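Local coordinates for protein RAP1B (Serratia marcescens, PDB 4AX2) that probably protects its own cell by binding and neutralising a cognate amidase toxin delivered by the type VI secretion system, at residues 38-43 and 66-71; 42-47 and 81-86; 32-37 and 123-128; 92-97 and 108-113. One frame throughout, in Å; residues are numbered along the deposited sequence. Where two conformers were deposited one is given.

Interaction 1 (38-43 and 66-71)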
loop_
_atom_site.group_PDB
_atom_site.type_symbol
_atom_site.label_atom_id
_atom_site.label_comp_id
_atom_site.label_asym_id
_atom_site.label_seq_id
_atom_site.Cartn_x
_atom_site.Cartn_y
_atom_site.Cartn_z
ATOM N N LYS A 38 -1.464 8.861 -4.866
ATOM C CA LYS A 38 -1.169 8.125 -3.603
ATOM C C LYS A 38 -0.498 6.784 -3.880
ATOM O O LYS A 38 0.398 6.392 -3.156
ATOM C CB LYS A 38 -2.408 7.944 -2.734
ATOM C CG LYS A 38 -3.041 9.261 -2.313
ATOM C CD LYS A 38 -3.673 9.213 -0.927
ATOM C CE LYS A 38 -4.866 8.260 -0.823
ATOM N NZ LYS A 38 -5.369 8.067 0.590
ATOM N N GLU A 39 -0.918 6.098 -4.950
ATOM C CA GLU A 39 -0.273 4.847 -5.347
ATOM C C GLU A 39 1.188 5.102 -5.697
ATOM O O GLU A 39 2.065 4.299 -5.355
ATOM C CB GLU A 39 -0.948 4.199 -6.555
ATOM C CG GLU A 39 -2.446 3.981 -6.430
ATOM C CD GLU A 39 -2.834 3.094 -5.268
ATOM O OE1 GLU A 39 -2.589 1.875 -5.375
ATOM O OE2 GLU A 39 -3.446 3.604 -4.310
ATOM N N LEU A 40 1.449 6.201 -6.408
ATOM C CA LEU A 40 2.824 6.551 -6.755
ATOM C C LEU A 40 3.626 6.799 -5.473
ATOM O O LEU A 40 4.735 6.269 -5.302
ATOM C CB LEU A 40 2.857 7.800 -7.651
ATOM C CG LEU A 40 4.220 8.333 -8.096
ATOM C CD1 LEU A 40 4.055 9.152 -9.373
ATOM C CD2 LEU A 40 4.891 9.183 -7.015
ATOM N N ALA A 41 3.048 7.595 -4.577
ATOM C CA ALA A 41 3.721 7.949 -3.326
ATOM C C ALA A 41 4.040 6.722 -2.470
ATOM O O ALA A 41 5.152 6.596 -1.971
ATOM C CB ALA A 41 2.894 8.960 -2.526
ATOM N N LEU A 42 3.071 5.833 -2.312
ATOM C CA LEU A 42 3.276 4.581 -1.561
ATOM C C LEU A 42 4.387 3.733 -2.200
ATOM O O LEU A 42 5.315 3.287 -1.520
ATOM C CB LEU A 42 1.949 3.810 -1.516
ATOM C CG LEU A 42 1.991 2.415 -0.870
ATOM C CD1 LEU A 42 2.617 2.445 0.525
ATOM C CD2 LEU A 42 0.599 1.820 -0.819
ATOM N N SER A 43 4.292 3.516 -3.512
ATOM C CA SER A 43 5.259 2.678 -4.213
ATOM C C SER A 43 6.674 3.238 -4.080
ATOM O O SER A 43 7.620 2.505 -3.826
ATOM C CB SER A 43 4.888 2.528 -5.702
ATOM O OG SER A 43 3.606 1.951 -5.870
ATOM N N ALA A 66 5.811 4.406 -13.315
ATOM C CA ALA A 66 4.843 4.003 -14.329
ATOM C C ALA A 66 3.462 4.613 -14.073
ATOM O O ALA A 66 2.682 4.781 -15.015
ATOM C CB ALA A 66 4.756 2.466 -14.400
ATOM N N MET A 67 3.165 4.956 -12.824
ATOM C CA MET A 67 1.864 5.553 -12.479
ATOM C C MET A 67 1.638 6.866 -13.217
ATOM O O MET A 67 0.497 7.235 -13.500
ATOM C CB MET A 67 1.720 5.843 -10.971
ATOM C CG MET A 67 1.749 4.631 -10.034
ATOM S SD MET A 67 0.366 3.541 -10.378
ATOM C CE MET A 67 0.727 2.164 -9.261
ATOM N N ARG A 68 2.714 7.609 -13.459
ATOM C CA ARG A 68 2.573 8.927 -14.060
ATOM C C ARG A 68 1.928 8.869 -15.454
ATOM O O ARG A 68 1.335 9.849 -15.889
ATOM C CB ARG A 68 3.925 9.617 -14.135
ATOM C CG ARG A 68 4.580 9.809 -12.767
ATOM C CD ARG A 68 5.940 10.457 -12.871
ATOM N NE ARG A 68 6.840 9.701 -13.740
ATOM C CZ ARG A 68 8.157 9.643 -13.594
ATOM N NH1 ARG A 68 8.755 10.293 -12.605
ATOM N NH2 ARG A 68 8.880 8.936 -14.446
ATOM N N GLU A 69 2.034 7.735 -16.147
ATOM C CA GLU A 69 1.435 7.610 -17.482
ATOM C C GLU A 69 -0.101 7.710 -17.412
ATOM O O GLU A 69 -0.727 8.083 -18.393
ATOM C CB GLU A 69 1.872 6.300 -18.168
ATOM C CG GLU A 69 1.361 6.148 -19.597
ATOM C CD GLU A 69 2.028 5.041 -20.415
ATOM O OE1 GLU A 69 2.726 4.185 -19.834
ATOM O OE2 GLU A 69 1.838 5.018 -21.658
ATOM N N TRP A 70 -0.694 7.425 -16.250
ATOM C CA TRP A 70 -2.146 7.253 -16.158
ATOM C C TRP A 70 -2.847 8.382 -15.462
ATOM O O TRP A 70 -4.007 8.242 -15.061
ATOM C CB TRP A 70 -2.467 5.897 -15.514
ATOM C CG TRP A 70 -1.619 4.838 -16.163
ATOM C CD1 TRP A 70 -0.576 4.101 -15.598
ATOM C CD2 TRP A 70 -1.645 4.456 -17.574
ATOM N NE1 TRP A 70 -0.012 3.269 -16.533
ATOM C CE2 TRP A 70 -0.602 3.449 -17.748
ATOM C CE3 TRP A 70 -2.423 4.819 -18.668
ATOM C CZ2 TRP A 70 -0.369 2.846 -18.971
ATOM C CZ3 TRP A 70 -2.173 4.209 -19.907
ATOM C CH2 TRP A 70 -1.167 3.248 -20.051
ATOM N N MET A 71 -2.160 9.512 -15.335
ATOM C CA MET A 71 -2.739 10.719 -14.746
ATOM C C MET A 71 -2.090 11.989 -15.275
ATOM O O MET A 71 -0.900 11.998 -15.591
ATOM C CB MET A 71 -2.558 10.679 -13.221
ATOM C CG MET A 71 -1.125 10.405 -12.785
ATOM S SD MET A 71 -0.966 10.739 -11.017
ATOM C CE MET A 71 0.708 10.123 -10.747
#
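Glu-39 sets its CB on the methyl end of Met-67, 3.8 Å from CB to CE, and then bends its flat carboxylate away from it. Both carboxylate oxygens are engaged elsewhere: OE1 pairs with NE2 of His-116 of the second subunit, and OE2 with NE2 of Gln-35 and OH of Tyr-115. The other flat group at hand, the guanidinium of Arg-68, stays out of the contact and leaves the touching to its chain. This is helix packing inside an all-helical fold: helix 33-49 meets the last part of helix 55-67 and the residues just beyond.

The two backbones come nearest at Leu-40 and Met-67, whose CA atoms are 5.9 Å apart, and their CB atoms follow at 4.0 Å. With CG beside its own N (chi1 -64°), Met-67 lays it over the backbone of Leu-40; the bend at chi2 then carries SD and CE to CB of Glu-39. Leu-40 has CG anti to its N (chi1 179°) and brings CD1 against two neighbours. On one of them, Arg-68, it meets CG at 3.5 Å; the other, Met-71, brings CE to 3.7 Å, its extended chain crossing the leucine at about a right angle. No hydrogen bond spans the segments, and the contact is almost wholly buried, with Ile-82 of helix 75-89 covering Leu-40 and Leu-112 of the second subunit packing on Met-67. One turn on, Ser-43 OG donates to Glu-39 O at 2.9 Å, reaching the carbonyl from the face opposite to the one used by Ser-43 N.

Interaction 2 (42-47 and 81-86)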
loop_
_atom_site.group_PDB
_atom_site.type_symbol
_atom_site.label_atom_id
_atom_site.label_comp_id
_atom_site.label_asym_id
_atom_site.label_seq_id
_atom_site.Cartn_x
_atom_site.Cartn_y
_atom_site.Cartn_z
ATOM N N LEU A 42 3.071 5.833 -2.312
ATOM C CA LEU A 42 3.276 4.581 -1.561
ATOM C C LEU A 42 4.387 3.733 -2.200
ATOM O O LEU A 42 5.315 3.287 -1.520
ATOM C CB LEU A 42 1.949 3.810 -1.516
ATOM C CG LEU A 42 1.991 2.415 -0.870
ATOM C CD1 LEU A 42 2.617 2.445 0.525
ATOM C CD2 LEU A 42 0.599 1.820 -0.819
ATOM N N SER A 43 4.292 3.516 -3.512
ATOM C CA SER A 43 5.259 2.678 -4.213
ATOM C C SER A 43 6.674 3.238 -4.080
ATOM O O SER A 43 7.620 2.505 -3.826
ATOM C CB SER A 43 4.888 2.528 -5.702
ATOM O OG SER A 43 3.606 1.951 -5.870
ATOM N N ARG A 44 6.820 4.544 -4.243
ATOM C CA ARG A 44 8.139 5.164 -4.098
ATOM C C ARG A 44 8.650 5.149 -2.660
ATOM O O ARG A 44 9.822 4.942 -2.426
ATOM C CB ARG A 44 8.133 6.584 -4.670
ATOM C CG ARG A 44 9.522 7.207 -4.668
ATOM C CD ARG A 44 9.566 8.513 -5.412
ATOM N NE ARG A 44 9.274 8.352 -6.830
ATOM C CZ ARG A 44 8.810 9.323 -7.609
ATOM N NH1 ARG A 44 8.584 10.548 -7.119
ATOM N NH2 ARG A 44 8.602 9.076 -8.893
ATOM N N CYS A 45 7.761 5.314 -1.685
ATOM C CA CYS A 45 8.149 5.184 -0.286
ATOM C C CYS A 45 8.722 3.782 -0.063
ATOM O O CYS A 45 9.797 3.622 0.526
ATOM C CB CYS A 45 6.939 5.441 0.622
ATOM S SG CYS A 45 7.296 5.484 2.381
ATOM N N LEU A 46 8.023 2.771 -0.576
ATOM C CA LEU A 46 8.467 1.388 -0.430
ATOM C C LEU A 46 9.824 1.168 -1.107
ATOM O O LEU A 46 10.679 0.504 -0.546
ATOM C CB LEU A 46 7.420 0.426 -0.992
ATOM C CG LEU A 46 6.098 0.404 -0.223
ATOM C CD1 LEU A 46 5.016 -0.398 -0.970
ATOM C CD2 LEU A 46 6.333 -0.171 1.170
ATOM N N ALA A 47 10.011 1.739 -2.298
ATOM C CA ALA A 47 11.330 1.710 -2.975
ATOM C C ALA A 47 12.439 2.316 -2.126
ATOM O O ALA A 47 13.557 1.778 -2.068
ATOM C CB ALA A 47 11.254 2.426 -4.319
ATOM N N LYS A 81 7.764 17.644 -4.556
ATOM C CA LYS A 81 6.729 17.839 -3.543
ATOM C C LYS A 81 6.362 16.486 -2.907
ATOM O O LYS A 81 6.331 16.367 -1.675
ATOM C CB LYS A 81 5.502 18.555 -4.121
ATOM C CG LYS A 81 5.700 20.061 -4.264
ATOM C CD LYS A 81 4.404 20.808 -4.553
ATOM C CE LYS A 81 4.580 22.325 -4.494
ATOM N NZ LYS A 81 4.632 22.865 -3.096
ATOM N N ILE A 82 6.117 15.471 -3.738
ATOM C CA ILE A 82 5.883 14.094 -3.244
ATOM C C ILE A 82 7.073 13.567 -2.450
ATOM O O ILE A 82 6.917 12.989 -1.396
ATOM C CB ILE A 82 5.571 13.128 -4.406
ATOM C CG1 ILE A 82 4.166 13.396 -4.953
ATOM C CG2 ILE A 82 5.688 11.657 -3.976
ATOM C CD1 ILE A 82 3.054 13.056 -3.956
ATOM N N ASN A 83 8.284 13.797 -2.959
ATOM C CA ASN A 83 9.465 13.240 -2.326
ATOM C C ASN A 83 9.756 13.884 -0.988
ATOM O O ASN A 83 10.105 13.198 -0.055
ATOM C CB ASN A 83 10.670 13.276 -3.264
ATOM C CG ASN A 83 10.588 12.212 -4.334
ATOM O OD1 ASN A 83 9.552 11.566 -4.506
ATOM N ND2 ASN A 83 11.682 12.024 -5.068
ATOM N N VAL A 84 9.594 15.202 -0.889
ATOM C CA VAL A 84 9.713 15.867 0.413
ATOM C C VAL A 84 8.698 15.268 1.434
ATOM O O VAL A 84 9.056 14.979 2.576
ATOM C CB VAL A 84 9.548 17.391 0.296
ATOM C CG1 VAL A 84 9.380 18.015 1.670
ATOM C CG2 VAL A 84 10.757 18.030 -0.421
ATOM N N LEU A 85 7.456 15.080 1.011
ATOM C CA LEU A 85 6.442 14.477 1.901
ATOM C C LEU A 85 6.823 13.052 2.321
ATOM O O LEU A 85 6.777 12.725 3.510
ATOM C CB LEU A 85 5.056 14.542 1.267
ATOM C CG LEU A 85 3.917 14.077 2.183
ATOM C CD1 LEU A 85 3.866 14.921 3.454
ATOM C CD2 LEU A 85 2.615 14.115 1.398
ATOM N N ILE A 86 7.288 12.230 1.376
ATOM C CA ILE A 86 7.773 10.882 1.707
ATOM C C ILE A 86 8.847 10.983 2.784
ATOM O O ILE A 86 8.842 10.235 3.763
ATOM C CB ILE A 86 8.342 10.141 0.469
ATOM C CG1 ILE A 86 7.216 9.785 -0.518
ATOM C CG2 ILE A 86 9.129 8.899 0.899
ATOM C CD1 ILE A 86 7.688 9.348 -1.903
#
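Arg-44 and Asn-83 form the polar half of this contact: NH1 of the arginine donates to OD1 of the asparagine at 3.0 Å, with an angle of 161° at the hydrogen. The two flat groups stand essentially perpendicular. OD1 sits at the guanidinium edge, in its plane, while NH1 lies somewhat tilted from the plane of the amide carbonyl. The same oxygen, OD1 of Asn-83, also rests 3.2 Å from CD of Arg-44, in the notch between CD and NH1. Having CG anti to the backbone N (chi1 -174°) leads the start of the arginine chain past Ile-86, which puts CD1 against both CB and CG of Arg-44, 3.9 Å from each. The other branch of Ile-86, CG2, turns to Cys-45 and lies 4.0 Å from its CA and 4.1 Å from its CB.

A shell further out, NH2 of Arg-44 is hydrogen-bonded to OD1 of Asn-65 on helix 55-67, and NH1 has a long, weak ion pair with Asp-79. SG of Cys-45 is joined to SG of Cys-111 in a disulfide, and Leu-114 of the same helix 107-116 packs on both Cys-45 and Ile-86. Here helices 33-49 and 75-89 cross at -56°, their local axes approaching to 10.3 Å, in the all-helical fold of this chain, which belongs to the type VI amidase immunity protein family. The chemistry is divided: an apolar seam at Ile-86 closes the buried side, and at its partly exposed border one guanidinium uses separate nitrogens to link helix 33-49 to an asparagine on each of two other helices.

Interaction 3 (32-37 and 123-128). With EDO (1,2-ethanediol), chain E.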
loop_
_atom_site.group_PDB
_atom_site.type_symbol
_atom_site.label_atom_id
_atom_site.label_comp_id
_atom_site.label_asym_id
_atom_site.label_seq_id
_atom_site.Cartn_x
_atom_site.Cartn_y
_atom_site.Cartn_z
ATOM N N PRO A 32 -9.914 7.513 -9.291
ATOM C CA PRO A 32 -9.761 8.960 -9.404
ATOM C C PRO A 32 -8.287 9.327 -9.371
ATOM O O PRO A 32 -7.512 8.698 -8.630
ATOM C CB PRO A 32 -10.479 9.485 -8.163
ATOM C CG PRO A 32 -10.421 8.372 -7.199
ATOM C CD PRO A 32 -10.537 7.118 -8.016
ATOM N N TYR A 33 -7.902 10.337 -10.153
ATOM C CA TYR A 33 -6.507 10.728 -10.271
ATOM C C TYR A 33 -5.798 10.986 -8.921
ATOM O O TYR A 33 -4.625 10.645 -8.788
ATOM C CB TYR A 33 -6.362 11.968 -11.151
ATOM C CG TYR A 33 -6.702 11.770 -12.627
ATOM C CD1 TYR A 33 -6.278 10.635 -13.325
ATOM C CD2 TYR A 33 -7.407 12.741 -13.327
ATOM C CE1 TYR A 33 -6.547 10.482 -14.681
ATOM C CE2 TYR A 33 -7.697 12.590 -14.669
ATOM C CZ TYR A 33 -7.269 11.467 -15.347
ATOM O OH TYR A 33 -7.546 11.338 -16.688
ATOM N N HIS A 34 -6.491 11.583 -7.945
ATOM C CA HIS A 34 -5.854 11.837 -6.659
ATOM C C HIS A 34 -5.392 10.540 -6.022
ATOM O O HIS A 34 -4.322 10.494 -5.427
ATOM C CB HIS A 34 -6.742 12.660 -5.703
ATOM C CG HIS A 34 -8.074 12.016 -5.349
ATOM N ND1 HIS A 34 -8.212 11.138 -4.331
ATOM C CD2 HIS A 34 -9.345 12.203 -5.874
ATOM C CE1 HIS A 34 -9.493 10.761 -4.227
ATOM N NE2 HIS A 34 -10.196 11.425 -5.166
ATOM N N GLN A 35 -6.156 9.464 -6.198
ATOM C CA GLN A 35 -5.725 8.153 -5.723
ATOM C C GLN A 35 -4.487 7.623 -6.434
ATOM O O GLN A 35 -3.622 7.026 -5.802
ATOM C CB GLN A 35 -6.862 7.135 -5.809
ATOM C CG GLN A 35 -6.527 5.802 -5.154
ATOM C CD GLN A 35 -6.332 5.899 -3.639
ATOM O OE1 GLN A 35 -7.132 6.513 -2.942
ATOM N NE2 GLN A 35 -5.260 5.280 -3.131
ATOM N N VAL A 36 -4.381 7.852 -7.746
ATOM C CA VAL A 36 -3.192 7.426 -8.488
ATOM C C VAL A 36 -1.928 8.057 -7.935
ATOM O O VAL A 36 -0.893 7.399 -7.848
ATOM C CB VAL A 36 -3.293 7.736 -9.986
ATOM C CG1 VAL A 36 -2.056 7.212 -10.725
ATOM C CG2 VAL A 36 -4.582 7.147 -10.557
ATOM N N VAL A 37 -2.010 9.324 -7.547
ATOM C CA VAL A 37 -0.888 10.011 -6.935
ATOM C C VAL A 37 -0.481 9.282 -5.650
ATOM O O VAL A 37 0.707 9.133 -5.376
ATOM C CB VAL A 37 -1.225 11.473 -6.622
ATOM C CG1 VAL A 37 -0.083 12.113 -5.844
ATOM C CG2 VAL A 37 -1.535 12.253 -7.914
ATOM N N LEU A 123 -2.243 16.921 -0.806
ATOM C CA LEU A 123 -1.256 17.088 -1.897
ATOM C C LEU A 123 -1.666 16.359 -3.168
ATOM O O LEU A 123 -1.470 16.882 -4.260
ATOM C CB LEU A 123 0.144 16.661 -1.460
ATOM C CG LEU A 123 1.310 16.797 -2.455
ATOM C CD1 LEU A 123 1.557 18.268 -2.817
ATOM C CD2 LEU A 123 2.556 16.178 -1.849
ATOM N N SER A 124 -2.259 15.172 -3.021
ATOM C CA SER A 124 -2.677 14.332 -4.146
ATOM C C SER A 124 -3.694 15.015 -5.079
ATOM O O SER A 124 -3.764 14.713 -6.280
ATOM C CB SER A 124 -3.252 12.994 -3.641
ATOM O OG SER A 124 -4.546 13.115 -3.076
ATOM N N ARG A 125 -4.476 15.926 -4.513
ATOM C CA ARG A 125 -5.452 16.688 -5.269
ATOM C C ARG A 125 -4.797 17.887 -5.943
ATOM O O ARG A 125 -5.143 18.221 -7.073
ATOM C CB ARG A 125 -6.585 17.133 -4.352
ATOM C CG ARG A 125 -7.417 15.951 -3.886
ATOM C CD ARG A 125 -8.259 16.273 -2.665
ATOM N NE ARG A 125 -8.770 15.033 -2.093
ATOM C CZ ARG A 125 -9.837 14.363 -2.526
ATOM N NH1 ARG A 125 -10.565 14.815 -3.549
ATOM N NH2 ARG A 125 -10.183 13.227 -1.916
ATOM N N GLN A 126 -3.815 18.486 -5.271
ATOM C CA GLN A 126 -3.118 19.671 -5.790
ATOM C C GLN A 126 -2.258 19.394 -7.023
ATOM O O GLN A 126 -2.089 20.279 -7.866
ATOM C CB GLN A 126 -2.234 20.278 -4.694
ATOM C CG GLN A 126 -3.017 20.747 -3.480
ATOM C CD GLN A 126 -2.129 21.283 -2.378
ATOM O OE1 GLN A 126 -1.033 20.770 -2.150
ATOM N NE2 GLN A 126 -2.608 22.313 -1.677
ATOM N N LEU A 127 -1.748 18.171 -7.153
ATOM C CA LEU A 127 -0.780 17.838 -8.205
ATOM C C LEU A 127 -1.397 17.314 -9.508
ATOM O O LEU A 127 -0.664 16.828 -10.396
ATOM C CB LEU A 127 0.230 16.811 -7.662
ATOM C CG LEU A 127 1.081 17.312 -6.481
ATOM C CD1 LEU A 127 2.056 16.243 -6.029
ATOM C CD2 LEU A 127 1.807 18.620 -6.819
ATOM N N ILE A 128 -2.727 17.363 -9.595
ATOM C CA ILE A 128 -3.469 16.879 -10.765
ATOM C C ILE A 128 -4.032 18.065 -11.543
ATOM O O ILE A 128 -4.715 18.925 -10.971
ATOM C CB ILE A 128 -4.603 15.903 -10.368
ATOM C CG1 ILE A 128 -4.005 14.608 -9.790
ATOM C CG2 ILE A 128 -5.505 15.578 -11.562
ATOM C CD1 ILE A 128 -3.031 13.882 -10.713
HETATM C C1 EDO E . -14.119 14.110 -2.704
HETATM O O1 EDO E . -13.646 14.964 -3.745
HETATM C C2 EDO E . -14.443 12.748 -3.309
HETATM O O2 EDO E . -13.363 11.864 -3.029
HETATM O O HOH W 1 -6.145 10.987 -2.600
#
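His-34 and Arg-125 run side by side in the same direction, and the arginine guanidinium lies flat on the imidazole, centres 3.9 Å apart and planes 28° from parallel. NH2 of Arg-125 stands over the ring near its rim, 3.4 Å from CE1 of His-34. With CG of His-34 between its own N and carbonyl carbon (chi1 60°), the ring is brought alongside the end of helix 118-126, and a water lies in the plane at its edge. That water is 2.7 Å from ND1 of His-34 and donates to OG of Ser-124, also at 2.7 Å; the serine hydroxyl is further bonded to O of Asp-121.

Deeper in, the approach is apolar. Ile-128 and Val-37 slide past each other in opposite directions, CD1 of Ile-128 meeting CG2 of Val-37 at 3.6 Å, while CG2 of Ile-128 touches CB of Tyr-33 at 3.7 Å, these two side chains crossing at about a right angle. The start of helix 33-49 is thus joined to the end of helix 118-126, with Met-71 packing on Tyr-33 and Val-37. Buried O of Ser-124 finds no conventional donor, merely a CA-H...O approach from His-34. An ethanediol, probably from the crystallisation liquor, is weakly bonded to NH1 of Arg-125. A cationic group spread over the imidazole would probably disfavour its protonation, an effect that the nearby Asp-121 and Asp-133 may temper.

Interaction 4 (92-97 and 108-113)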
loop_
_atom_site.group_PDB
_atom_site.type_symbol
_atom_site.label_atom_id
_atom_site.label_comp_id
_atom_site.label_asym_id
_atom_site.label_seq_id
_atom_site.Cartn_x
_atom_site.Cartn_y
_atom_site.Cartn_z
ATOM N N ARG A 92 10.713 7.745 10.187
ATOM C CA ARG A 92 10.267 7.924 11.548
ATOM C C ARG A 92 10.634 6.715 12.384
ATOM O O ARG A 92 10.652 5.567 11.912
ATOM C CB ARG A 92 8.772 8.220 11.633
ATOM C CG ARG A 92 8.344 9.519 10.963
ATOM C CD ARG A 92 9.081 10.764 11.452
ATOM N NE ARG A 92 8.768 11.086 12.845
ATOM C CZ ARG A 92 7.704 11.783 13.254
ATOM N NH1 ARG A 92 6.806 12.244 12.380
ATOM N NH2 ARG A 92 7.531 12.016 14.553
ATOM N N ILE A 93 11.001 7.007 13.620
ATOM C CA ILE A 93 11.306 5.977 14.592
ATOM C C ILE A 93 9.987 5.663 15.277
ATOM O O ILE A 93 9.327 6.556 15.828
ATOM C CB ILE A 93 12.347 6.452 15.625
ATOM C CG1 ILE A 93 13.625 6.934 14.920
ATOM C CG2 ILE A 93 12.651 5.314 16.592
ATOM C CD1 ILE A 93 14.513 7.823 15.776
ATOM N N ASN A 94 9.581 4.401 15.220
ATOM C CA ASN A 94 8.294 4.008 15.785
ATOM C C ASN A 94 8.484 3.587 17.225
ATOM O O ASN A 94 9.170 2.605 17.492
ATOM C CB ASN A 94 7.672 2.881 14.962
ATOM C CG ASN A 94 7.053 3.387 13.658
ATOM O OD1 ASN A 94 6.145 4.230 13.681
ATOM N ND2 ASN A 94 7.554 2.888 12.518
ATOM N N GLU A 95 7.865 4.332 18.139
ATOM C CA GLU A 95 7.940 4.041 19.576
ATOM C C GLU A 95 6.857 3.030 19.924
ATOM O O GLU A 95 5.804 3.393 20.452
ATOM C CB GLU A 95 7.753 5.320 20.404
ATOM C CG GLU A 95 8.678 6.467 20.035
ATOM C CD GLU A 95 10.084 6.312 20.586
ATOM O OE1 GLU A 95 10.724 5.265 20.334
ATOM O OE2 GLU A 95 10.557 7.255 21.263
ATOM N N PHE A 96 7.107 1.769 19.580
ATOM C CA PHE A 96 6.123 0.710 19.766
ATOM C C PHE A 96 5.915 0.445 21.260
ATOM O O PHE A 96 6.863 0.504 22.038
ATOM C CB PHE A 96 6.561 -0.578 19.062
ATOM C CG PHE A 96 6.501 -0.510 17.557
ATOM C CD1 PHE A 96 5.289 -0.299 16.906
ATOM C CD2 PHE A 96 7.651 -0.674 16.788
ATOM C CE1 PHE A 96 5.223 -0.241 15.521
ATOM C CE2 PHE A 96 7.589 -0.615 15.397
ATOM C CZ PHE A 96 6.370 -0.406 14.766
ATOM N N HIS A 97 4.672 0.148 21.636
ATOM C CA HIS A 97 4.281 -0.037 23.035
ATOM C C HIS A 97 4.444 -1.478 23.431
ATOM O O HIS A 97 4.371 -2.369 22.580
ATOM C CB HIS A 97 2.824 0.382 23.247
ATOM C CG HIS A 97 2.522 1.809 22.832
ATOM N ND1 HIS A 97 3.018 2.356 21.705
ATOM C CD2 HIS A 97 1.720 2.785 23.423
ATOM C CE1 HIS A 97 2.576 3.621 21.589
ATOM N NE2 HIS A 97 1.779 3.883 22.636
ATOM N N THR A 108 7.707 -0.196 6.754
ATOM C CA THR A 108 6.503 -0.519 5.979
ATOM C C THR A 108 5.312 0.239 6.574
ATOM O O THR A 108 4.508 0.857 5.853
ATOM C CB THR A 108 6.205 -2.038 5.994
ATOM O OG1 THR A 108 7.356 -2.748 5.526
ATOM C CG2 THR A 108 4.980 -2.386 5.110
ATOM N N LEU A 109 5.221 0.212 7.895
ATOM C CA LEU A 109 4.211 0.980 8.626
ATOM C C LEU A 109 4.312 2.486 8.336
ATOM O O LEU A 109 3.295 3.148 8.158
ATOM C CB LEU A 109 4.334 0.716 10.123
ATOM C CG LEU A 109 3.169 1.187 10.966
ATOM C CD1 LEU A 109 1.952 0.296 10.724
ATOM C CD2 LEU A 109 3.577 1.142 12.440
ATOM N N ASN A 110 5.532 3.013 8.271
ATOM C CA ASN A 110 5.738 4.433 7.927
ATOM C C ASN A 110 5.155 4.801 6.564
ATOM O O ASN A 110 4.500 5.836 6.399
ATOM C CB ASN A 110 7.227 4.791 7.971
ATOM C CG ASN A 110 7.820 4.786 9.376
ATOM O OD1 ASN A 110 7.118 4.847 10.380
ATOM N ND2 ASN A 110 9.163 4.730 9.443
ATOM N N CYS A 111 5.410 3.948 5.566
ATOM C CA CYS A 111 4.846 4.133 4.234
ATOM C C CYS A 111 3.302 4.042 4.206
ATOM O O CYS A 111 2.633 4.844 3.527
ATOM C CB CYS A 111 5.521 3.159 3.248
ATOM S SG CYS A 111 7.292 3.532 2.984
ATOM N N LEU A 112 2.736 3.106 4.971
ATOM C CA LEU A 112 1.284 3.025 5.099
ATOM C C LEU A 112 0.721 4.289 5.783
ATOM O O LEU A 112 -0.330 4.800 5.386
ATOM C CB LEU A 112 0.883 1.753 5.838
ATOM C CG LEU A 112 1.225 0.442 5.146
ATOM C CD1 LEU A 112 0.851 -0.708 6.083
ATOM C CD2 LEU A 112 0.459 0.322 3.822
ATOM N N ARG A 113 1.435 4.816 6.779
ATOM C CA ARG A 113 0.982 6.035 7.480
ATOM C C ARG A 113 0.946 7.197 6.498
ATOM O O ARG A 113 -0.020 7.953 6.427
ATOM C CB ARG A 113 1.891 6.362 8.669
ATOM C CG ARG A 113 1.345 7.464 9.560
ATOM C CD ARG A 113 2.260 7.771 10.757
ATOM N NE ARG A 113 2.526 6.587 11.576
ATOM C CZ ARG A 113 3.675 5.905 11.618
ATOM N NH1 ARG A 113 4.721 6.278 10.915
ATOM N NH2 ARG A 113 3.769 4.811 12.382
#
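OD1 of Asn-110 is gripped from opposite faces of its amide: ND2 of Asn-94 donates from above the carbonyl plane at 2.9 Å, and NH1 of Arg-113, one turn along the same helix, at 2.8 Å with OD1 in the guanidinium plane. The third side of this triangle is the bond from NH2 of Arg-113 to OD1 of Asn-94, 2.8 Å long but bent, with 134° at the hydrogen. ND2 of Asn-110 meanwhile donates to O of Arg-92 at 3.0 Å, and also to O of Lys-90. Further along, CD2 of Leu-109 meets the ring of Phe-96 at its edge, 3.8 Å from CE1.

The irregular loop after helix 75-89 is thereby pinned to helix 107-116 mainly through side-chain amides. It lies at the dimer interface, where NH2 of Arg-113 bonds O of Pro-24 of the second subunit and NE of Arg-92 bonds O of Ala-19 of that subunit. Because each amide uses its oxygen and its nitrogen on different partners, the flips of Asn-94 and Asn-110 are fixed, and the arginine charge probably polarises both carbonyls.

Helix 33-49 supplies one side of interactions 1, 2 and 3, in the order 3, 1, 2 along the helix. Interactions 1 and 2, centres 10 Å apart, share Leu-42 and Ser-43, and their arginines come close, NH1 of Arg-68 lying 3.9 Å from NH2 of Arg-44. Met-71 ties interaction 1 to interaction 3, its SD 3.5 Å from CG2 of Val-37, and Ile-82 of interaction 2 packs on Leu-123 and Leu-127 of interaction 3. Interaction 4 stands apart, about 24 Å between centres from interaction 3, yet it is joined covalently to interaction 2 by the 2.0 Å disulfide between SG of Cys-45 and SG of Cys-111. All four reach the second subunit, interaction 3 only through Gln-35.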